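Local coordinates for sugar ABC transporter substrate-binding protein (Treponema pallidum subsp. pallidum, PDB 5U2P), which probably binds a small solute, perhaps a sugar, in the periplasm and delivers it to an ABC transporter, its natural ligand being unknown, at residues Gln48-Lys53 / Ala331-Ser336; Ala136-Ala141 / Phe267-Val272; Gly302-Gln307 / Val372-Asp377; Phe337-Lys342 / Thr350-Ile355. One frame throughout, in Å; residues are numbered along the deposited sequence.

How the contacts relate
The contacts form two pairs. Contacts 1 and 4 lie on the same side of the chain's centre, 11 Å apart between centres. They touch, Asn335 O meeting Ser352 OG, and helix 331-337 runs from one into the other. Contacts 2 and 3 lie near the middle, centres 10 Å apart, and share the six-stranded sheet, where strands 138-145 and 300-303 are neighbours. Both touch the same 1,2-ethanediol. Along the chain, contact 2 is nested inside contact 1, contact 3 crosses contact 1, and contact 4 is nested inside contact 3. Segment 302-307 runs from the six-stranded sheet into strand 307-311 of the five-stranded one, consistent with a two-lobed fold.

Contact 1. Residues Gln48-Lys53 / Ala331-Ser336; sequences QNVFTK and AAYQNS
The ammonium atom Lys53 NZ is held over the ring of Tyr333 in a cation-pi contact. It lies 4.0 Å from the centroid of the Tyr333 ring, only 17° off the ring normal. Lys53 CE stands over the same ring in a CH-pi contact, so two successive atoms of the lysine lie on one face. Two other groups sit beside the charged end: Ala332 O is 3.8 Å from Lys53 NZ, and Ser336 CB is 4.0 Å from Lys53 NZ. The lysine gets there with CG beside its own backbone N and with a bend at chi3 (69°), which carries the last two atoms along the tyrosine. The two side chains lie alongside but point opposite ways. At the base of the lysine, Lys53 CB is 3.7 Å from Tyr333 OH, so the hydroxyl end of the ring lies near the backbone of helix 45-58. Val50 adds a contact at the ring edge: Val50 O is 3.9 Å from Tyr333 CE2 and close to the ring plane. Val50 CG1 touches Tyr333 CD2 more loosely. Leu54, Glu57 and Glu58 of the same helix also touch Tyr333, and Val327 and Leu328 of helix 318-329 meet it too. The axes of the two helical segments approach to 10.3 Å and run at 147°, closer to antiparallel than to parallel. Helix 45-58 links the adjacent parallel strands 33-39 and 61-67, so this is a helix-helix contact on a beta-alpha-beta unit of the alpha/beta lobe.

Contact 2. Residues Ala136-Ala141 / Phe267-Val272; sequences AVSINA and FGSHLV. With EDO (1,2-ethanediol), chain E.
Strand 138-141 runs antiparallel to Gly268 and Ser269, just beyond strand 263-267, with Asn140 and Ser269 as a non-hydrogen-bonded pair and Ala141 and Gly268 as a hydrogen-bonded one. The latter pair is joined by Ala141 N to Gly268 O at 3.0 Å and by Gly268 N to Ala141 O at 3.2 Å. Gly268 has backbone angles suited to glycine, and the chain turns a corner there. Beyond it, His270 N donates to Ile139 O at 2.8 Å. The imidazole accepts in return: Ile139 N donates to His270 ND1 at 3.1 Å, the donor lying 16° out of the ring plane. His270 CG stands between its backbone N and carbonyl carbon (chi1 87°), and the ring lies back with its edge against the backbone of 137-139. Leu271 CG lies over one face. Ser138 OG and Ser269 OG share a hydrogen bond of 2.7 Å. Asn140 uses both ends of its amide on a bound 1,2-ethanediol, probably from the crystallisation liquor, which also lies on Ser138. Asn140 OD1 accepts from its O1, and Asn140 ND2 donates to its O2 at 2.7 Å. Phe267 CZ packs on Asn140 CB at 3.8 Å. Val137 and Ser138 both face Ser303 of the neighbouring strand 300-303, a classic beta bulge. Ser269 is at the N-cap of helix 270-279, and its OG accepts from Leu271 N as a capping bond. The antiparallel pairing thus turns at Gly268 into a serine-capped helix.

Contact 3. Residues Gly302-Gln307 / Val372-Asp377; sequences GSLEVQ and VIQAID. With EDO (1,2-ethanediol), chain E.
Gly302 and Gln374 form a parallel beta bridge, which adds strand 372-374 to the edge of strand 300-303. Beyond this bridge, segment 302-307 leaves the six-stranded sheet and enters strand 307-311 of the five-stranded one. Such a connection between lobes is consistent with the hinge of solute-binding proteins. The backbone bonds come first. Gly302 N donates to Ile373 O at 3.2 Å, and Gly302 O accepts from Ala375 N at 2.8 Å. Gln374 CA-H adds a weaker contact to the same carbonyl oxygen.

The side-chain bonds centre on the amide of Gln374. It reaches along the departing chain with CG opposite its backbone N (chi1 -180°) and the chain still extended beyond CG (chi2 152°). Gln374 OE1 accepts from Leu304 N at 2.8 Å. Gln374 NE2 donates to Glu305 OE2 at 2.9 Å, in the plane of its own amide and on the anti side of the carboxylate. The two side chains stand roughly perpendicular, with carboxylate and amide planes 40° apart. Both ends of the amide are therefore used, which fixes its flip. Glu305 N in turn donates to Ser303 OG, closing an ST turn, and Glu305 is the centre of an inverse gamma turn.

The apolar part is small. Leu304 CD2 meets Val372 CG1 at 4.1 Å, and Leu304 CD1 lies against the backbone of Ile373 and Gln374. Ile139 also touches Val372. Next to the bridge sits the 1,2-ethanediol: its O2 donates to Asp377 OD1 at 2.8 Å and lies 3.5 Å from Ala375 CB.

Contact 4. Residues Phe337-Lys342 / Thr350-Ile355; sequences FFEEHK and TTSAVI
Phe338 turns its CB and the near half of its ring toward the beta turn of 350-353. The side chain of Thr350 is set nearly square to that of Phe338. Thr350 CG2 is 3.9 Å from Phe338 CD1, and Ala353 CB is 4.0 Å from Phe338 CD2. Both methyls come obliquely to the ring from the same side. They reach the two ortho carbons, CD1 and CD2, from that one side, while the far end of the ring points away from the turn. There it lies near His341: Phe338 CE2 is in plane at the edge of the imidazole. Asn134 touches Phe338, and its OD1 is hydrogen-bonded to His341 NE2. Ser352 meets the CB end of the phenylalanine, with OG 3.3 Å from Phe338 CB. Its hydroxyl stands between its own backbone N and carbonyl carbon (chi1 58°) and is hydrogen-bonded to Asn335 O of helix 331-337. Ser352 CB also meets Glu339 CG at 3.8 Å, carbon against carbon. Thr350 OG1 likewise finds its partner outside the contact, in Phe347 O, which leaves its methyl to face the phenylalanine. The turn is closed by Ala353 N to Thr350 O at 3.1 Å, as a type I beta turn. No hydrogen bond joins the two segments directly. They meet by van der Waals contact, and the polar groups of the turn are tied instead to the end of helix 331-337 and to Phe347.

Contact 1. Residues Gln48-Lys53 / Ala331-Ser336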
# COMPACT_ATOMS: atom_id res chain seq x y z
N GLN A 48 2.13 24.25 -2.09
CA GLN A 48 2.16 25.71 -2.06
C GLN A 48 2.17 26.28 -3.45
O GLN A 48 1.41 27.18 -3.77
CB GLN A 48 3.38 26.21 -1.28
CG GLN A 48 3.27 26.04 0.22
CD GLN A 48 4.59 26.31 0.91
OE1 GLN A 48 5.32 27.22 0.54
NE2 GLN A 48 4.90 25.49 1.92
N ASN A 49 3.05 25.73 -4.28
CA ASN A 49 3.23 26.23 -5.63
C ASN A 49 2.01 25.89 -6.47
O ASN A 49 1.64 26.65 -7.37
CB ASN A 49 4.51 25.67 -6.25
CG ASN A 49 5.76 26.18 -5.54
OD1 ASN A 49 5.75 27.24 -4.93
ND2 ASN A 49 6.84 25.41 -5.62
N VAL A 50 1.40 24.74 -6.17
CA VAL A 50 0.15 24.36 -6.80
C VAL A 50 -0.92 25.42 -6.54
O VAL A 50 -1.59 25.87 -7.47
CB VAL A 50 -0.33 22.97 -6.28
CG1 VAL A 50 -1.81 22.85 -6.37
CG2 VAL A 50 0.33 21.85 -7.06
N PHE A 51 -1.08 25.81 -5.29
CA PHE A 51 -2.11 26.78 -4.94
C PHE A 51 -1.73 28.17 -5.46
O PHE A 51 -2.59 28.99 -5.77
CB PHE A 51 -2.34 26.82 -3.43
CG PHE A 51 -2.89 25.53 -2.86
CD1 PHE A 51 -3.65 24.67 -3.63
CD2 PHE A 51 -2.63 25.18 -1.54
CE1 PHE A 51 -4.15 23.49 -3.10
CE2 PHE A 51 -3.12 24.00 -1.02
CZ PHE A 51 -3.88 23.15 -1.80
N THR A 52 -0.43 28.45 -5.57
CA THR A 52 0.02 29.73 -6.11
C THR A 52 -0.35 29.84 -7.58
O THR A 52 -0.81 30.89 -8.03
CB THR A 52 1.54 29.94 -5.94
OG1 THR A 52 1.88 29.91 -4.55
CG2 THR A 52 1.97 31.29 -6.52
N LYS A 53 -0.13 28.75 -8.33
CA LYS A 53 -0.52 28.68 -9.74
C LYS A 53 -2.01 28.84 -9.90
O LYS A 53 -2.49 29.45 -10.85
CB LYS A 53 -0.10 27.35 -10.36
CG LYS A 53 1.34 27.27 -10.83
CD LYS A 53 1.64 25.91 -11.45
CE LYS A 53 0.92 25.72 -12.78
NZ LYS A 53 1.26 24.42 -13.41
N ALA A 331 -2.69 17.29 -16.25
CA ALA A 331 -1.32 16.80 -16.40
C ALA A 331 -0.29 17.90 -16.09
O ALA A 331 0.76 17.64 -15.50
CB ALA A 331 -1.11 16.26 -17.80
N ALA A 332 -0.62 19.13 -16.48
CA ALA A 332 0.25 20.28 -16.24
C ALA A 332 0.53 20.49 -14.76
O ALA A 332 1.66 20.75 -14.35
CB ALA A 332 -0.35 21.55 -16.84
N TYR A 333 -0.52 20.38 -13.95
CA TYR A 333 -0.37 20.57 -12.52
C TYR A 333 0.28 19.36 -11.85
O TYR A 333 1.11 19.53 -10.96
CB TYR A 333 -1.72 20.88 -11.89
CG TYR A 333 -2.11 22.34 -11.98
CD1 TYR A 333 -2.34 22.96 -13.20
CD2 TYR A 333 -2.25 23.11 -10.83
CE1 TYR A 333 -2.69 24.29 -13.27
CE2 TYR A 333 -2.60 24.44 -10.90
CZ TYR A 333 -2.82 25.02 -12.12
OH TYR A 333 -3.18 26.34 -12.18
N GLN A 334 -0.10 18.16 -12.27
CA GLN A 334 0.54 16.96 -11.74
C GLN A 334 2.04 16.97 -12.05
O GLN A 334 2.85 16.59 -11.20
CB GLN A 334 -0.10 15.69 -12.32
CG GLN A 334 -1.51 15.42 -11.81
CD GLN A 334 -1.53 15.27 -10.30
OE1 GLN A 334 -0.85 14.41 -9.75
NE2 GLN A 334 -2.29 16.14 -9.63
N ASN A 335 2.41 17.41 -13.25
CA ASN A 335 3.82 17.43 -13.64
C ASN A 335 4.62 18.41 -12.78
O ASN A 335 5.69 18.09 -12.29
CB ASN A 335 3.96 17.76 -15.12
CG ASN A 335 3.68 16.56 -16.01
OD1 ASN A 335 3.97 15.42 -15.64
ND2 ASN A 335 3.11 16.81 -17.18
N SER A 336 4.06 19.59 -12.56
CA SER A 336 4.65 20.58 -11.68
C SER A 336 4.75 20.06 -10.25
O SER A 336 5.80 20.14 -9.61
CB SER A 336 3.84 21.87 -11.73
OG SER A 336 4.34 22.83 -10.82

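Contact 2. Residues Ala136-Ala141 / Phe267-Val272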
# COMPACT_ATOMS: atom_id res chain seq x y z
N ALA A 136 -0.37 5.10 -4.35
CA ALA A 136 -0.05 4.11 -3.34
C ALA A 136 1.15 4.56 -2.56
O ALA A 136 1.99 5.30 -3.08
CB ALA A 136 0.20 2.75 -3.97
N VAL A 137 1.22 4.14 -1.30
CA VAL A 137 2.39 4.39 -0.45
C VAL A 137 3.50 3.37 -0.71
O VAL A 137 4.70 3.70 -0.76
CB VAL A 137 2.01 4.34 1.05
CG1 VAL A 137 3.26 4.44 1.93
CG2 VAL A 137 1.05 5.46 1.39
N SER A 138 3.07 2.13 -0.86
CA SER A 138 3.93 0.97 -0.92
C SER A 138 3.32 -0.08 -1.84
O SER A 138 2.11 -0.31 -1.79
CB SER A 138 4.12 0.40 0.49
OG SER A 138 4.87 -0.78 0.45
N ILE A 139 4.13 -0.68 -2.71
CA ILE A 139 3.73 -1.82 -3.53
C ILE A 139 4.54 -3.04 -3.08
O ILE A 139 5.75 -2.96 -2.97
CB ILE A 139 3.98 -1.55 -5.03
CG1 ILE A 139 3.15 -0.34 -5.49
CG2 ILE A 139 3.68 -2.77 -5.86
CD1 ILE A 139 1.68 -0.56 -5.57
N ASN A 140 3.86 -4.14 -2.78
CA ASN A 140 4.53 -5.40 -2.43
C ASN A 140 4.87 -6.21 -3.66
O ASN A 140 4.01 -6.46 -4.51
CB ASN A 140 3.65 -6.25 -1.50
CG ASN A 140 3.40 -5.58 -0.16
OD1 ASN A 140 4.27 -4.92 0.40
ND2 ASN A 140 2.19 -5.72 0.35
N ALA A 141 6.12 -6.64 -3.75
CA ALA A 141 6.52 -7.50 -4.84
C ALA A 141 7.71 -8.38 -4.44
O ALA A 141 8.34 -8.17 -3.40
CB ALA A 141 6.87 -6.64 -6.07
N PHE A 267 10.96 -10.45 -0.51
CA PHE A 267 9.56 -10.09 -0.69
C PHE A 267 9.17 -9.00 0.30
O PHE A 267 9.34 -9.14 1.51
CB PHE A 267 8.59 -11.26 -0.52
CG PHE A 267 7.18 -10.85 -0.78
CD1 PHE A 267 6.74 -10.70 -2.08
CD2 PHE A 267 6.32 -10.50 0.26
CE1 PHE A 267 5.46 -10.26 -2.35
CE2 PHE A 267 5.05 -10.07 -0.01
CZ PHE A 267 4.62 -9.95 -1.31
N GLY A 268 8.62 -7.92 -0.23
CA GLY A 268 8.19 -6.82 0.59
C GLY A 268 7.96 -5.55 -0.19
O GLY A 268 7.72 -5.57 -1.41
N SER A 269 8.04 -4.45 0.53
CA SER A 269 7.74 -3.14 -0.00
C SER A 269 8.73 -2.67 -1.05
O SER A 269 9.94 -2.80 -0.85
CB SER A 269 7.72 -2.11 1.12
OG SER A 269 7.55 -0.83 0.58
N HIS A 270 8.23 -2.05 -2.12
CA HIS A 270 9.14 -1.47 -3.12
C HIS A 270 10.02 -0.36 -2.51
O HIS A 270 11.04 0.01 -3.11
CB HIS A 270 8.33 -0.93 -4.32
CG HIS A 270 7.86 0.48 -4.14
ND1 HIS A 270 6.71 0.80 -3.44
CD2 HIS A 270 8.39 1.65 -4.55
CE1 HIS A 270 6.55 2.11 -3.44
NE2 HIS A 270 7.56 2.66 -4.11
N LEU A 271 9.63 0.18 -1.36
CA LEU A 271 10.44 1.20 -0.68
C LEU A 271 11.77 0.60 -0.22
O LEU A 271 12.79 1.30 -0.16
CB LEU A 271 9.70 1.82 0.50
CG LEU A 271 8.41 2.58 0.12
CD1 LEU A 271 7.65 3.01 1.37
CD2 LEU A 271 8.69 3.76 -0.81
N VAL A 272 11.76 -0.68 0.12
CA VAL A 272 12.97 -1.39 0.49
C VAL A 272 13.85 -1.58 -0.75
O VAL A 272 15.06 -1.35 -0.70
CB VAL A 272 12.66 -2.73 1.16
CG1 VAL A 272 13.91 -3.52 1.45
CG2 VAL A 272 11.85 -2.51 2.43
C1 EDO E . 2.48 -2.33 2.83
O1 EDO E . 3.30 -2.75 1.74
C2 EDO E . 1.47 -3.40 3.24
O2 EDO E . 1.79 -4.72 2.83

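Contact 3. Residues Gly302-Gln307 / Val372-Asp377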
# COMPACT_ATOMS: atom_id res chain seq x y z
N GLY A 302 -0.55 -3.82 -1.64
CA GLY A 302 0.32 -2.79 -1.07
C GLY A 302 -0.42 -1.96 -0.05
O GLY A 302 -1.47 -2.36 0.46
N SER A 303 0.15 -0.80 0.25
CA SER A 303 -0.52 0.19 1.05
C SER A 303 -1.08 1.28 0.17
O SER A 303 -0.34 1.93 -0.58
CB SER A 303 0.40 0.83 2.06
OG SER A 303 -0.34 1.86 2.71
N LEU A 304 -2.39 1.48 0.27
CA LEU A 304 -3.10 2.57 -0.41
C LEU A 304 -3.49 3.65 0.60
O LEU A 304 -4.38 4.47 0.34
CB LEU A 304 -4.33 2.02 -1.15
CG LEU A 304 -4.07 0.83 -2.10
CD1 LEU A 304 -5.34 0.36 -2.80
CD2 LEU A 304 -2.99 1.18 -3.13
N GLU A 305 -2.77 3.69 1.72
CA GLU A 305 -3.00 4.68 2.76
C GLU A 305 -2.36 6.01 2.37
O GLU A 305 -1.41 6.46 3.00
CB GLU A 305 -2.45 4.19 4.10
CG GLU A 305 -3.15 2.90 4.62
CD GLU A 305 -4.41 3.16 5.40
OE1 GLU A 305 -4.58 4.31 5.87
OE2 GLU A 305 -5.25 2.24 5.52
N VAL A 306 -2.90 6.61 1.32
CA VAL A 306 -2.41 7.85 0.77
C VAL A 306 -3.23 9.04 1.26
O VAL A 306 -4.30 8.88 1.84
CB VAL A 306 -2.43 7.82 -0.78
CG1 VAL A 306 -1.58 6.63 -1.32
CG2 VAL A 306 -3.86 7.75 -1.32
N GLN A 307 -2.68 10.24 1.07
CA GLN A 307 -3.41 11.45 1.41
C GLN A 307 -4.23 11.92 0.22
O GLN A 307 -3.91 11.63 -0.94
CB GLN A 307 -2.44 12.55 1.86
CG GLN A 307 -1.70 12.21 3.16
CD GLN A 307 -2.63 11.71 4.28
OE1 GLN A 307 -2.57 10.55 4.70
NE2 GLN A 307 -3.48 12.60 4.77
N VAL A 372 -4.31 -3.20 -8.23
CA VAL A 372 -3.68 -3.14 -6.91
C VAL A 372 -4.77 -3.01 -5.85
O VAL A 372 -5.67 -2.18 -6.01
CB VAL A 372 -2.70 -1.94 -6.76
CG1 VAL A 372 -1.95 -2.01 -5.43
CG2 VAL A 372 -1.73 -1.84 -7.95
N ILE A 373 -4.69 -3.79 -4.78
CA ILE A 373 -5.59 -3.69 -3.65
C ILE A 373 -4.81 -3.60 -2.37
O ILE A 373 -3.63 -3.97 -2.33
CB ILE A 373 -6.58 -4.86 -3.59
CG1 ILE A 373 -5.85 -6.21 -3.49
CG2 ILE A 373 -7.44 -4.82 -4.83
CD1 ILE A 373 -6.82 -7.42 -3.31
N GLN A 374 -5.42 -3.05 -1.34
CA GLN A 374 -4.70 -2.86 -0.08
C GLN A 374 -4.55 -4.15 0.72
O GLN A 374 -5.54 -4.82 1.08
CB GLN A 374 -5.39 -1.80 0.78
CG GLN A 374 -4.65 -1.58 2.09
CD GLN A 374 -4.80 -0.20 2.67
OE1 GLN A 374 -4.44 0.79 2.03
NE2 GLN A 374 -5.32 -0.13 3.89
N ALA A 375 -3.29 -4.48 1.02
CA ALA A 375 -2.97 -5.61 1.87
C ALA A 375 -3.49 -5.42 3.28
O ALA A 375 -3.46 -4.32 3.83
CB ALA A 375 -1.44 -5.84 1.91
N ILE A 376 -3.96 -6.51 3.89
CA ILE A 376 -4.61 -6.40 5.19
C ILE A 376 -3.70 -5.89 6.32
O ILE A 376 -4.22 -5.35 7.30
CB ILE A 376 -5.22 -7.75 5.62
CG1 ILE A 376 -4.14 -8.84 5.67
CG2 ILE A 376 -6.36 -8.13 4.70
CD1 ILE A 376 -4.60 -10.18 6.33
N ASP A 377 -2.37 -5.98 6.16
CA ASP A 377 -1.47 -5.47 7.20
C ASP A 377 -1.24 -3.96 7.08
O ASP A 377 -0.58 -3.38 7.93
CB ASP A 377 -0.10 -6.21 7.19
CG ASP A 377 0.70 -6.02 5.91
OD1 ASP A 377 0.09 -5.74 4.86
OD2 ASP A 377 1.95 -6.20 5.97
C1 EDO E . 2.48 -2.33 2.83
O1 EDO E . 3.30 -2.75 1.74
C2 EDO E . 1.47 -3.40 3.24
O2 EDO E . 1.79 -4.72 2.83

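Contact 4. Residues Phe337-Lys342 / Thr350-Ile355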
# COMPACT_ATOMS: atom_id res chain seq x y z
N PHE A 337 3.66 19.49 -9.76
CA PHE A 337 3.61 18.97 -8.40
C PHE A 337 4.69 17.92 -8.13
O PHE A 337 5.31 17.92 -7.06
CB PHE A 337 2.20 18.40 -8.17
CG PHE A 337 1.94 17.90 -6.77
CD1 PHE A 337 2.21 18.69 -5.67
CD2 PHE A 337 1.38 16.64 -6.57
CE1 PHE A 337 1.95 18.24 -4.39
CE2 PHE A 337 1.13 16.18 -5.28
CZ PHE A 337 1.40 16.98 -4.20
N PHE A 338 4.89 17.00 -9.07
CA PHE A 338 5.79 15.88 -8.84
C PHE A 338 7.25 16.22 -9.17
O PHE A 338 8.11 15.34 -9.12
CB PHE A 338 5.33 14.66 -9.63
CG PHE A 338 4.35 13.81 -8.85
CD1 PHE A 338 2.99 14.05 -8.91
CD2 PHE A 338 4.81 12.83 -7.98
CE1 PHE A 338 2.10 13.30 -8.16
CE2 PHE A 338 3.93 12.08 -7.22
CZ PHE A 338 2.57 12.31 -7.31
N GLU A 339 7.52 17.48 -9.47
CA GLU A 339 8.91 17.96 -9.47
C GLU A 339 9.38 18.14 -8.02
O GLU A 339 10.57 18.20 -7.75
CB GLU A 339 9.04 19.27 -10.25
CG GLU A 339 8.90 19.06 -11.75
CD GLU A 339 8.96 20.36 -12.53
OE1 GLU A 339 9.18 21.42 -11.90
OE2 GLU A 339 8.79 20.33 -13.76
N GLU A 340 8.42 18.18 -7.09
CA GLU A 340 8.68 18.33 -5.67
C GLU A 340 8.15 17.16 -4.84
O GLU A 340 8.80 16.69 -3.91
CB GLU A 340 8.06 19.62 -5.16
CG GLU A 340 8.50 20.85 -5.93
CD GLU A 340 8.32 22.12 -5.12
OE1 GLU A 340 7.34 22.85 -5.38
OE2 GLU A 340 9.16 22.39 -4.24
N HIS A 341 6.95 16.71 -5.15
CA HIS A 341 6.30 15.71 -4.34
C HIS A 341 6.91 14.34 -4.59
O HIS A 341 7.09 13.94 -5.75
CB HIS A 341 4.79 15.69 -4.63
CG HIS A 341 4.00 14.86 -3.67
ND1 HIS A 341 3.85 15.20 -2.35
CD2 HIS A 341 3.32 13.71 -3.85
CE1 HIS A 341 3.11 14.28 -1.74
NE2 HIS A 341 2.77 13.37 -2.63
N LYS A 342 7.22 13.63 -3.51
CA LYS A 342 7.82 12.31 -3.58
C LYS A 342 6.76 11.22 -3.66
O LYS A 342 5.60 11.42 -3.27
CB LYS A 342 8.70 12.07 -2.34
CG LYS A 342 9.72 13.17 -2.09
CD LYS A 342 10.51 12.90 -0.82
CE LYS A 342 11.62 13.94 -0.60
NZ LYS A 342 12.37 13.72 0.68
N THR A 350 2.29 11.26 -15.74
CA THR A 350 2.99 12.26 -14.94
C THR A 350 4.49 12.15 -15.22
O THR A 350 5.20 11.37 -14.58
CB THR A 350 2.72 12.06 -13.45
OG1 THR A 350 1.30 12.16 -13.21
CG2 THR A 350 3.42 13.10 -12.62
N THR A 351 4.95 12.93 -16.19
CA THR A 351 6.32 12.83 -16.69
C THR A 351 7.39 13.04 -15.62
O THR A 351 8.43 12.39 -15.63
CB THR A 351 6.56 13.84 -17.83
OG1 THR A 351 6.53 15.18 -17.31
CG2 THR A 351 5.49 13.70 -18.90
N SER A 352 7.13 13.96 -14.70
CA SER A 352 8.10 14.32 -13.67
C SER A 352 8.20 13.30 -12.54
O SER A 352 9.13 13.36 -11.73
CB SER A 352 7.76 15.68 -13.08
OG SER A 352 6.45 15.66 -12.55
N ALA A 353 7.24 12.38 -12.47
CA ALA A 353 7.30 11.32 -11.48
C ALA A 353 8.23 10.23 -12.00
O ALA A 353 8.04 9.72 -13.10
CB ALA A 353 5.90 10.76 -11.17
N VAL A 354 9.23 9.91 -11.21
CA VAL A 354 10.20 8.89 -11.58
C VAL A 354 9.74 7.51 -11.12
O VAL A 354 9.50 7.30 -9.93
CB VAL A 354 11.57 9.19 -10.97
CG1 VAL A 354 12.61 8.16 -11.41
CG2 VAL A 354 12.01 10.60 -11.35
N ILE A 355 9.61 6.57 -12.05
CA ILE A 355 9.31 5.16 -11.72
C ILE A 355 10.60 4.33 -11.68
O ILE A 355 11.28 4.21 -12.71
CB ILE A 355 8.35 4.52 -12.75
CG1 ILE A 355 7.17 5.45 -13.07
CG2 ILE A 355 7.88 3.15 -12.27
CD1 ILE A 355 6.29 5.76 -11.88